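Local coordinates for protein phenyl-3-pyruvate decarboxylase (Azospirillum brasilense, PDB 2NXW) that catalyses the thiamine diphosphate- and magnesium-dependent decarboxylation of indole-3-pyruvate to indole-3-acetaldehyde, a step in auxin biosynthesis, at residues Ala36-Gly41 with Pro61-Ser66; Ala210-Val215 with Asp342-Arg347; Ala243-Arg248 with Glu346-Ser351. All coordinates share one frame; numbering follows the deposited sequence.

Interaction 1: Ala36-Gly41 with Pro61-Ser66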
loop_
_atom_site.group_PDB
_atom_site.type_symbol
_atom_site.label_atom_id
_atom_site.label_comp_id
_atom_site.label_asym_id
_atom_site.label_seq_id
_atom_site.Cartn_x
_atom_site.Cartn_y
_atom_site.Cartn_z
ATOM N N ALA A 36 -16.870 -26.801 -19.414
ATOM C CA ALA A 36 -15.964 -27.503 -18.513
ATOM C C ALA A 36 -16.049 -28.996 -18.792
ATOM O O ALA A 36 -17.144 -29.537 -19.021
ATOM C CB ALA A 36 -16.330 -27.213 -17.072
ATOM N N GLN A 37 -14.903 -29.673 -18.760
ATOM C CA GLN A 37 -14.856 -31.097 -19.065
ATOM C C GLN A 37 -14.481 -32.004 -17.903
ATOM O O GLN A 37 -14.565 -33.227 -18.007
ATOM C CB GLN A 37 -13.882 -31.336 -20.219
ATOM C CG GLN A 37 -14.278 -30.616 -21.499
ATOM C CD GLN A 37 -13.257 -30.771 -22.605
ATOM O OE1 GLN A 37 -12.109 -30.352 -22.471
ATOM N NE2 GLN A 37 -13.672 -31.371 -23.711
ATOM N N ALA A 38 -14.059 -31.412 -16.793
ATOM C CA ALA A 38 -13.676 -32.202 -15.638
ATOM C C ALA A 38 -13.497 -31.289 -14.449
ATOM O O ALA A 38 -13.484 -30.073 -14.586
ATOM C CB ALA A 38 -12.365 -32.927 -15.924
ATOM N N MET A 39 -13.394 -31.891 -13.277
ATOM C CA MET A 39 -13.126 -31.129 -12.080
ATOM C C MET A 39 -12.002 -31.844 -11.370
ATOM O O MET A 39 -12.086 -33.043 -11.079
ATOM C CB MET A 39 -14.332 -31.041 -11.157
ATOM C CG MET A 39 -14.025 -30.124 -9.964
ATOM S SD MET A 39 -15.477 -29.645 -9.042
ATOM C CE MET A 39 -15.905 -31.219 -8.450
ATOM N N PHE A 40 -10.922 -31.113 -11.141
ATOM C CA PHE A 40 -9.768 -31.652 -10.442
ATOM C C PHE A 40 -9.867 -31.175 -9.003
ATOM O O PHE A 40 -10.353 -30.076 -8.748
ATOM C CB PHE A 40 -8.478 -31.117 -11.073
ATOM C CG PHE A 40 -8.311 -31.501 -12.507
ATOM C CD1 PHE A 40 -7.724 -32.726 -12.851
ATOM C CD2 PHE A 40 -8.773 -30.668 -13.515
ATOM C CE1 PHE A 40 -7.605 -33.101 -14.185
ATOM C CE2 PHE A 40 -8.661 -31.034 -14.853
ATOM C CZ PHE A 40 -8.074 -32.259 -15.190
ATOM N N GLY A 41 -9.421 -31.989 -8.055
ATOM C CA GLY A 41 -9.476 -31.529 -6.682
ATOM C C GLY A 41 -8.922 -32.439 -5.620
ATOM O O GLY A 41 -8.590 -33.593 -5.883
ATOM N N PRO A 61 -16.560 -35.173 -14.712
ATOM C CA PRO A 61 -15.680 -36.251 -14.262
ATOM C C PRO A 61 -14.847 -35.685 -13.112
ATOM O O PRO A 61 -14.300 -34.586 -13.233
ATOM C CB PRO A 61 -14.840 -36.538 -15.500
ATOM C CG PRO A 61 -15.801 -36.261 -16.618
ATOM C CD PRO A 61 -16.470 -34.981 -16.170
ATOM N N LEU A 62 -14.758 -36.426 -12.012
ATOM C CA LEU A 62 -13.999 -35.975 -10.847
ATOM C C LEU A 62 -12.635 -36.651 -10.778
ATOM O O LEU A 62 -12.545 -37.870 -10.647
ATOM C CB LEU A 62 -14.794 -36.264 -9.569
ATOM C CG LEU A 62 -14.136 -35.951 -8.222
ATOM C CD1 LEU A 62 -13.926 -34.450 -8.077
ATOM C CD2 LEU A 62 -15.028 -36.471 -7.096
ATOM N N HIS A 63 -11.575 -35.846 -10.858
ATOM C CA HIS A 63 -10.212 -36.365 -10.824
ATOM C C HIS A 63 -9.445 -35.828 -9.636
ATOM O O HIS A 63 -9.282 -34.612 -9.498
ATOM C CB HIS A 63 -9.455 -35.961 -12.091
ATOM C CG HIS A 63 -10.112 -36.405 -13.354
ATOM N ND1 HIS A 63 -10.555 -37.698 -13.543
ATOM C CD2 HIS A 63 -10.391 -35.737 -14.497
ATOM C CE1 HIS A 63 -11.081 -37.805 -14.751
ATOM N NE2 HIS A 63 -10.995 -36.632 -15.351
ATOM N N THR A 64 -8.971 -36.714 -8.773
ATOM C CA THR A 64 -8.187 -36.240 -7.643
ATOM C C THR A 64 -6.708 -36.354 -7.964
ATOM O O THR A 64 -6.292 -37.134 -8.830
ATOM C CB THR A 64 -8.499 -37.013 -6.344
ATOM O OG1 THR A 64 -8.196 -38.406 -6.506
ATOM C CG2 THR A 64 -9.973 -36.844 -5.980
ATOM N N LEU A 65 -5.921 -35.521 -7.298
ATOM C CA LEU A 65 -4.481 -35.547 -7.470
ATOM C C LEU A 65 -3.854 -35.636 -6.085
ATOM O O LEU A 65 -4.562 -35.714 -5.086
ATOM C CB LEU A 65 -4.027 -34.303 -8.238
ATOM C CG LEU A 65 -4.502 -34.388 -9.698
ATOM C CD1 LEU A 65 -4.260 -33.085 -10.419
ATOM C CD2 LEU A 65 -3.765 -35.528 -10.401
ATOM N N SER A 66 -2.531 -35.647 -6.016
ATOM C CA SER A 66 -1.851 -35.777 -4.743
ATOM C C SER A 66 -1.675 -34.510 -3.924
ATOM O O SER A 66 -1.865 -34.521 -2.705
ATOM C CB SER A 66 -0.455 -36.364 -4.966
ATOM O OG SER A 66 -0.523 -37.650 -5.569
#

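Interaction 2: Ala210-Val215 with Asp342-Arg347. Unlike the reference sequence in segment 342-347: R347 (reference Gly).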
loop_
_atom_site.group_PDB
_atom_site.type_symbol
_atom_site.label_atom_id
_atom_site.label_comp_id
_atom_site.label_asym_id
_atom_site.label_seq_id
_atom_site.Cartn_x
_atom_site.Cartn_y
_atom_site.Cartn_z
ATOM N N ALA A 210 -14.887 4.049 -34.135
ATOM C CA ALA A 210 -13.812 5.025 -34.171
ATOM C C ALA A 210 -12.460 4.325 -34.058
ATOM O O ALA A 210 -11.519 4.644 -34.784
ATOM C CB ALA A 210 -13.979 6.027 -33.035
ATOM N N CYS A 211 -12.378 3.362 -33.146
ATOM C CA CYS A 211 -11.147 2.613 -32.937
ATOM C C CYS A 211 -10.736 1.863 -34.206
ATOM O O CYS A 211 -9.587 1.937 -34.637
ATOM C CB CYS A 211 -11.343 1.628 -31.785
ATOM S SG CYS A 211 -9.886 0.642 -31.405
ATOM N N ALA A 212 -11.676 1.137 -34.798
ATOM C CA ALA A 212 -11.387 0.395 -36.019
ATOM C C ALA A 212 -10.834 1.313 -37.112
ATOM O O ALA A 212 -9.873 0.966 -37.800
ATOM C CB ALA A 212 -12.647 -0.315 -36.517
ATOM N N ASP A 213 -11.444 2.487 -37.282
ATOM C CA ASP A 213 -10.970 3.418 -38.299
ATOM C C ASP A 213 -9.554 3.883 -37.997
ATOM O O ASP A 213 -8.711 3.943 -38.893
ATOM C CB ASP A 213 -11.877 4.652 -38.392
ATOM C CG ASP A 213 -13.220 4.354 -39.032
ATOM O OD1 ASP A 213 -13.360 3.318 -39.717
ATOM O OD2 ASP A 213 -14.144 5.183 -38.861
ATOM N N GLU A 214 -9.291 4.205 -36.731
ATOM C CA GLU A 214 -7.973 4.686 -36.343
ATOM C C GLU A 214 -6.901 3.616 -36.507
ATOM O O GLU A 214 -5.791 3.901 -36.950
ATOM C CB GLU A 214 -7.976 5.180 -34.898
ATOM C CG GLU A 214 -6.772 6.047 -34.583
ATOM C CD GLU A 214 -6.696 6.459 -33.127
ATOM O OE1 GLU A 214 -7.749 6.492 -32.450
ATOM O OE2 GLU A 214 -5.575 6.766 -32.667
ATOM N N VAL A 215 -7.236 2.385 -36.140
ATOM C CA VAL A 215 -6.292 1.285 -36.274
ATOM C C VAL A 215 -5.913 1.085 -37.741
ATOM O O VAL A 215 -4.739 0.949 -38.071
ATOM C CB VAL A 215 -6.892 -0.028 -35.720
ATOM C CG1 VAL A 215 -6.032 -1.217 -36.142
ATOM C CG2 VAL A 215 -6.974 0.042 -34.202
ATOM N N ASP A 342 -14.249 -8.019 -35.959
ATOM C CA ASP A 342 -15.373 -7.917 -36.886
ATOM C C ASP A 342 -15.460 -6.525 -37.506
ATOM O O ASP A 342 -15.756 -6.394 -38.697
ATOM C CB ASP A 342 -16.690 -8.239 -36.186
ATOM C CG ASP A 342 -16.905 -9.727 -35.991
ATOM O OD1 ASP A 342 -16.270 -10.535 -36.705
ATOM O OD2 ASP A 342 -17.731 -10.091 -35.132
ATOM N N ALA A 343 -15.203 -5.491 -36.705
ATOM C CA ALA A 343 -15.257 -4.115 -37.192
ATOM C C ALA A 343 -14.175 -3.846 -38.234
ATOM O O ALA A 343 -14.385 -3.101 -39.195
ATOM C CB ALA A 343 -15.121 -3.141 -36.031
ATOM N N LEU A 344 -13.007 -4.452 -38.043
ATOM C CA LEU A 344 -11.927 -4.280 -38.998
ATOM C C LEU A 344 -12.258 -5.012 -40.296
ATOM O O LEU A 344 -11.980 -4.512 -41.383
ATOM C CB LEU A 344 -10.615 -4.812 -38.413
ATOM C CG LEU A 344 -10.063 -3.977 -37.254
ATOM C CD1 LEU A 344 -8.873 -4.689 -36.610
ATOM C CD2 LEU A 344 -9.639 -2.608 -37.765
ATOM N N LEU A 345 -12.864 -6.191 -40.185
ATOM C CA LEU A 345 -13.209 -6.954 -41.385
ATOM C C LEU A 345 -14.232 -6.217 -42.239
ATOM O O LEU A 345 -14.151 -6.225 -43.465
ATOM C CB LEU A 345 -13.740 -8.341 -41.001
ATOM C CG LEU A 345 -12.670 -9.311 -40.484
ATOM C CD1 LEU A 345 -13.326 -10.580 -39.966
ATOM C CD2 LEU A 345 -11.688 -9.638 -41.607
ATOM N N GLU A 346 -15.180 -5.564 -41.580
ATOM C CA GLU A 346 -16.215 -4.810 -42.278
ATOM C C GLU A 346 -15.633 -3.655 -43.084
ATOM O O GLU A 346 -16.261 -3.172 -44.030
ATOM C CB GLU A 346 -17.209 -4.260 -41.261
ATOM C CG GLU A 346 -18.185 -5.288 -40.724
ATOM C CD GLU A 346 -18.850 -4.838 -39.439
ATOM O OE1 GLU A 346 -19.133 -3.626 -39.307
ATOM O OE2 GLU A 346 -19.096 -5.698 -38.563
ATOM N N ARG A 347 -14.430 -3.222 -42.717
ATOM C CA ARG A 347 -13.771 -2.096 -43.378
ATOM C C ARG A 347 -12.651 -2.467 -44.348
ATOM O O ARG A 347 -11.967 -1.591 -44.884
ATOM C CB ARG A 347 -13.231 -1.143 -42.312
ATOM C CG ARG A 347 -14.326 -0.555 -41.437
ATOM C CD ARG A 347 -13.764 0.082 -40.176
ATOM N NE ARG A 347 -14.781 0.864 -39.480
ATOM C CZ ARG A 347 -15.872 0.348 -38.918
ATOM N NH1 ARG A 347 -16.096 -0.963 -38.957
ATOM N NH2 ARG A 347 -16.762 1.150 -38.337
HETATM O O HOH W 1 -16.599 4.169 -38.836
#

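Interaction 3: Ala243-Arg248 with Glu346-Ser351. Unlike the reference sequence in segment 346-351: R347 (reference Gly).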
loop_
_atom_site.group_PDB
_atom_site.type_symbol
_atom_site.label_atom_id
_atom_site.label_comp_id
_atom_site.label_asym_id
_atom_site.label_seq_id
_atom_site.Cartn_x
_atom_site.Cartn_y
_atom_site.Cartn_z
ATOM N N ALA A 243 -7.552 -15.189 -39.144
ATOM C CA ALA A 243 -6.886 -15.625 -40.374
ATOM C C ALA A 243 -7.434 -14.753 -41.509
ATOM O O ALA A 243 -6.687 -14.321 -42.389
ATOM C CB ALA A 243 -7.182 -17.105 -40.653
ATOM N N GLU A 244 -8.738 -14.487 -41.474
ATOM C CA GLU A 244 -9.373 -13.653 -42.492
ATOM C C GLU A 244 -8.839 -12.220 -42.386
ATOM O O GLU A 244 -8.495 -11.603 -43.392
ATOM C CB GLU A 244 -10.895 -13.683 -42.310
ATOM C CG GLU A 244 -11.705 -12.947 -43.380
ATOM C CD GLU A 244 -11.539 -13.543 -44.774
ATOM O OE1 GLU A 244 -11.457 -14.783 -44.901
ATOM O OE2 GLU A 244 -11.507 -12.766 -45.748
ATOM N N LEU A 245 -8.764 -11.693 -41.165
ATOM C CA LEU A 245 -8.243 -10.347 -40.961
ATOM C C LEU A 245 -6.797 -10.222 -41.465
ATOM O O LEU A 245 -6.450 -9.242 -42.134
ATOM C CB LEU A 245 -8.304 -9.981 -39.470
ATOM C CG LEU A 245 -7.611 -8.675 -39.060
ATOM C CD1 LEU A 245 -8.294 -7.486 -39.741
ATOM C CD2 LEU A 245 -7.660 -8.531 -37.543
ATOM N N ALA A 246 -5.956 -11.207 -41.147
ATOM C CA ALA A 246 -4.556 -11.183 -41.569
ATOM C C ALA A 246 -4.421 -11.128 -43.082
ATOM O O ALA A 246 -3.559 -10.419 -43.612
ATOM C CB ALA A 246 -3.819 -12.402 -41.026
ATOM N N GLN A 247 -5.268 -11.874 -43.783
ATOM C CA GLN A 247 -5.195 -11.865 -45.233
ATOM C C GLN A 247 -5.616 -10.501 -45.781
ATOM O O GLN A 247 -4.945 -9.943 -46.651
ATOM C CB GLN A 247 -6.080 -12.974 -45.816
ATOM C CG GLN A 247 -6.116 -13.014 -47.345
ATOM C CD GLN A 247 -6.827 -14.253 -47.882
ATOM O OE1 GLN A 247 -7.952 -14.568 -47.478
ATOM N NE2 GLN A 247 -6.174 -14.954 -48.800
ATOM N N ARG A 248 -6.706 -9.950 -45.256
ATOM C CA ARG A 248 -7.199 -8.655 -45.734
ATOM C C ARG A 248 -6.353 -7.449 -45.327
ATOM O O ARG A 248 -6.262 -6.472 -46.071
ATOM C CB ARG A 248 -8.636 -8.424 -45.260
ATOM C CG ARG A 248 -9.633 -9.466 -45.743
ATOM C CD ARG A 248 -11.065 -8.999 -45.521
ATOM N NE ARG A 248 -12.017 -10.049 -45.869
ATOM C CZ ARG A 248 -13.326 -9.863 -45.980
ATOM N NH1 ARG A 248 -13.846 -8.659 -45.776
ATOM N NH2 ARG A 248 -14.116 -10.885 -46.286
ATOM N N GLU A 346 -15.180 -5.564 -41.580
ATOM C CA GLU A 346 -16.215 -4.810 -42.278
ATOM C C GLU A 346 -15.633 -3.655 -43.084
ATOM O O GLU A 346 -16.261 -3.172 -44.030
ATOM C CB GLU A 346 -17.209 -4.260 -41.261
ATOM C CG GLU A 346 -18.185 -5.288 -40.724
ATOM C CD GLU A 346 -18.850 -4.838 -39.439
ATOM O OE1 GLU A 346 -19.133 -3.626 -39.307
ATOM O OE2 GLU A 346 -19.096 -5.698 -38.563
ATOM N N ARG A 347 -14.430 -3.222 -42.717
ATOM C CA ARG A 347 -13.771 -2.096 -43.378
ATOM C C ARG A 347 -12.651 -2.467 -44.348
ATOM O O ARG A 347 -11.967 -1.591 -44.884
ATOM C CB ARG A 347 -13.231 -1.143 -42.312
ATOM C CG ARG A 347 -14.326 -0.555 -41.437
ATOM C CD ARG A 347 -13.764 0.082 -40.176
ATOM N NE ARG A 347 -14.781 0.864 -39.480
ATOM C CZ ARG A 347 -15.872 0.348 -38.918
ATOM N NH1 ARG A 347 -16.096 -0.963 -38.957
ATOM N NH2 ARG A 347 -16.762 1.150 -38.337
ATOM N N LEU A 348 -12.469 -3.761 -44.575
ATOM C CA LEU A 348 -11.436 -4.250 -45.477
ATOM C C LEU A 348 -12.034 -5.121 -46.569
ATOM O O LEU A 348 -12.843 -6.002 -46.297
ATOM C CB LEU A 348 -10.404 -5.079 -44.699
ATOM C CG LEU A 348 -9.548 -4.350 -43.661
ATOM C CD1 LEU A 348 -8.880 -5.371 -42.738
ATOM C CD2 LEU A 348 -8.505 -3.498 -44.364
ATOM N N PRO A 349 -11.646 -4.886 -47.830
ATOM C CA PRO A 349 -12.217 -5.732 -48.875
ATOM C C PRO A 349 -11.561 -7.111 -48.873
ATOM O O PRO A 349 -10.466 -7.298 -48.334
ATOM C CB PRO A 349 -11.916 -4.948 -50.151
ATOM C CG PRO A 349 -10.607 -4.312 -49.838
ATOM C CD PRO A 349 -10.792 -3.830 -48.404
ATOM N N PRO A 350 -12.237 -8.107 -49.455
ATOM C CA PRO A 350 -11.695 -9.467 -49.519
ATOM C C PRO A 350 -10.379 -9.424 -50.300
ATOM O O PRO A 350 -10.145 -8.500 -51.082
ATOM C CB PRO A 350 -12.772 -10.230 -50.288
ATOM C CG PRO A 350 -14.029 -9.475 -49.981
ATOM C CD PRO A 350 -13.579 -8.044 -50.057
ATOM N N SER A 351 -9.517 -10.409 -50.082
ATOM C CA SER A 351 -8.245 -10.473 -50.789
ATOM C C SER A 351 -7.849 -11.933 -50.947
ATOM O O SER A 351 -8.232 -12.771 -50.124
ATOM C CB SER A 351 -7.163 -9.730 -49.999
ATOM O OG SER A 351 -5.908 -9.799 -50.650
HETATM O O HOH W 2 -10.193 -12.486 -47.937
HETATM O O HOH W 3 -4.446 -8.084 -48.534
HETATM O O HOH W 4 -7.993 -6.086 -48.287
#

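Interaction 1: Ala36-Gly41 with Pro61-Ser66
The rings of F40 and H63 meet obliquely, with centroids 5.6 Å apart and planes turned 45° to each other. CD1 of F40 lies 3.7 Å from CB of H63, and CE1 approaches CD2 of the imidazole. L65 CD1 also reaches the phenyl ring at a slant. Over one face of the imidazole, offset toward its rim, lies the carbonyl O of P61, while A38 CB touches CD2 obliquely at 3.7 Å. F40 and H63 are paired in register, and both side chains therefore leave from the same face of the sheet; CG anti to the carbonyl carbon (chi1 -61° in F40) then lays the phenyl beside H63 CB. On the other face M39 and L62 run side by side, their CE and CD1 methyls 3.8 Å apart; the bend at chi3 of M39 turns its terminal methyl toward the leucine. Three backbone bonds join the strands: M39 N to P61 O, H63 N to M39 O and G41 N to H63 O. The middle one, 2.9 Å from H63 N to M39 O, is nearly straight (177° at the hydrogen), whereas the last is more bent. C436 of helix 427-437 touches both F40 and H63, and F491 of the second subunit packs on L62. The register, M39 with L62 and F40 with H63, is that of parallel strands. With helix 48-57 between them, strands 39-41 and 62-64 form a beta-alpha-beta unit in the parallel sheet of the N-terminal TPP-binding domain, T64 lying about 9 Å by side chain from a bound thiamine diphosphate.

Interaction 2: Ala210-Val215 with Asp342-Arg347
A212, L344 and R347 carry most of the buried surface where helices 205-221 and 337-346 meet. The small A212 allows the backbones close together: its CA is 5.6 Å from that of L344, and its CB meets CB of A343 at 3.8 Å. L344 contributes one branch, CD2, which lies 3.6 Å from the carbonyl O of A212 and also touches CG1 of V215, the two side chains crossing at about a right angle. R347, where the reference sequence has glycine, reaches across from the end of its helix with an extended chain from CG to NE. A212 CB sits over one face of the guanidinium, offset toward the rim. NE forms a salt bridge with OD1 of D213 at 2.8 Å; the oxygen lies in the guanidinium plane but is itself approached from above the carboxylate, the two planes being 51° apart. A water joins D213 OD2 to R347 NH2, and NH1 turns back to A343 O at 2.7 Å. Three nitrogens are thus engaged, which restricts rotation of the guanidinium. The axes of the short segments approach to 9.1 Å and cross at -60°. Beyond this crossing, C211 and V215 face strand 324-327, while L344 and L345 pack against helix 239-249.

Interaction 3: Ala243-Arg248 with Glu346-Ser351
R248 packs closely against L348, P349 and P350: with CG anti to the carbonyl carbon (chi1 -60°) and the chain extended from CG to NE, it lies along the coil that follows helix 337-346. NH1 donates to the carbonyl O of L348 at 2.9 Å, with the acceptor tilted 24° from the guanidinium plane. P350 CA sits over one face of that group, 3.7 Å from NE. At the edge, E244 OE2, one turn earlier on the same helix, takes the NE hydrogen in plane through its anti lone pair (2.8 Å), and NH2 adds a weak bond. L348 CB meets R248 CB at 3.8 Å, and L348 CD1 touches L245 CD1 at 3.7 Å. A water donates to both R248 O and P349 O. The S351 end is looser and wetter: one water links E244 OE2 to S351 N, another Q247 O with S351 OG. The amide of Q247 lies beside S351 O, its NE2 donating instead to R353 O. Without the guanidinium, as with an alanine here, L348 O is likely to lose this donor and E244 its cationic partner, with a gap opening against P350. The chemistry implies a coil held by apolar contact and R248 near L348, and by direct contacts plus bridging waters at S351.

Overall arrangement
Interaction 1 comes first along the chain, in the parallel sheet of the N-terminal TPP-binding domain; interactions 2 and 3 follow in the central domain. The centre of interaction 1 is 42 Å from that of interaction 2 and 41 Å from that of interaction 3, with nearest atoms about 23 Å apart in each case. Interactions 2 and 3 are neighbours, 11 Å between centres, and share E346 and R347. L344 and L345 touch L245 directly: helix 337-346 packs on both helices 205-221 and 239-249, and the coil after it continues the contact with 239-249. Interaction 1 thus lies near the cofactor region, whereas the other two join peripheral elements of the central domain away from the cofactor and magnesium sites.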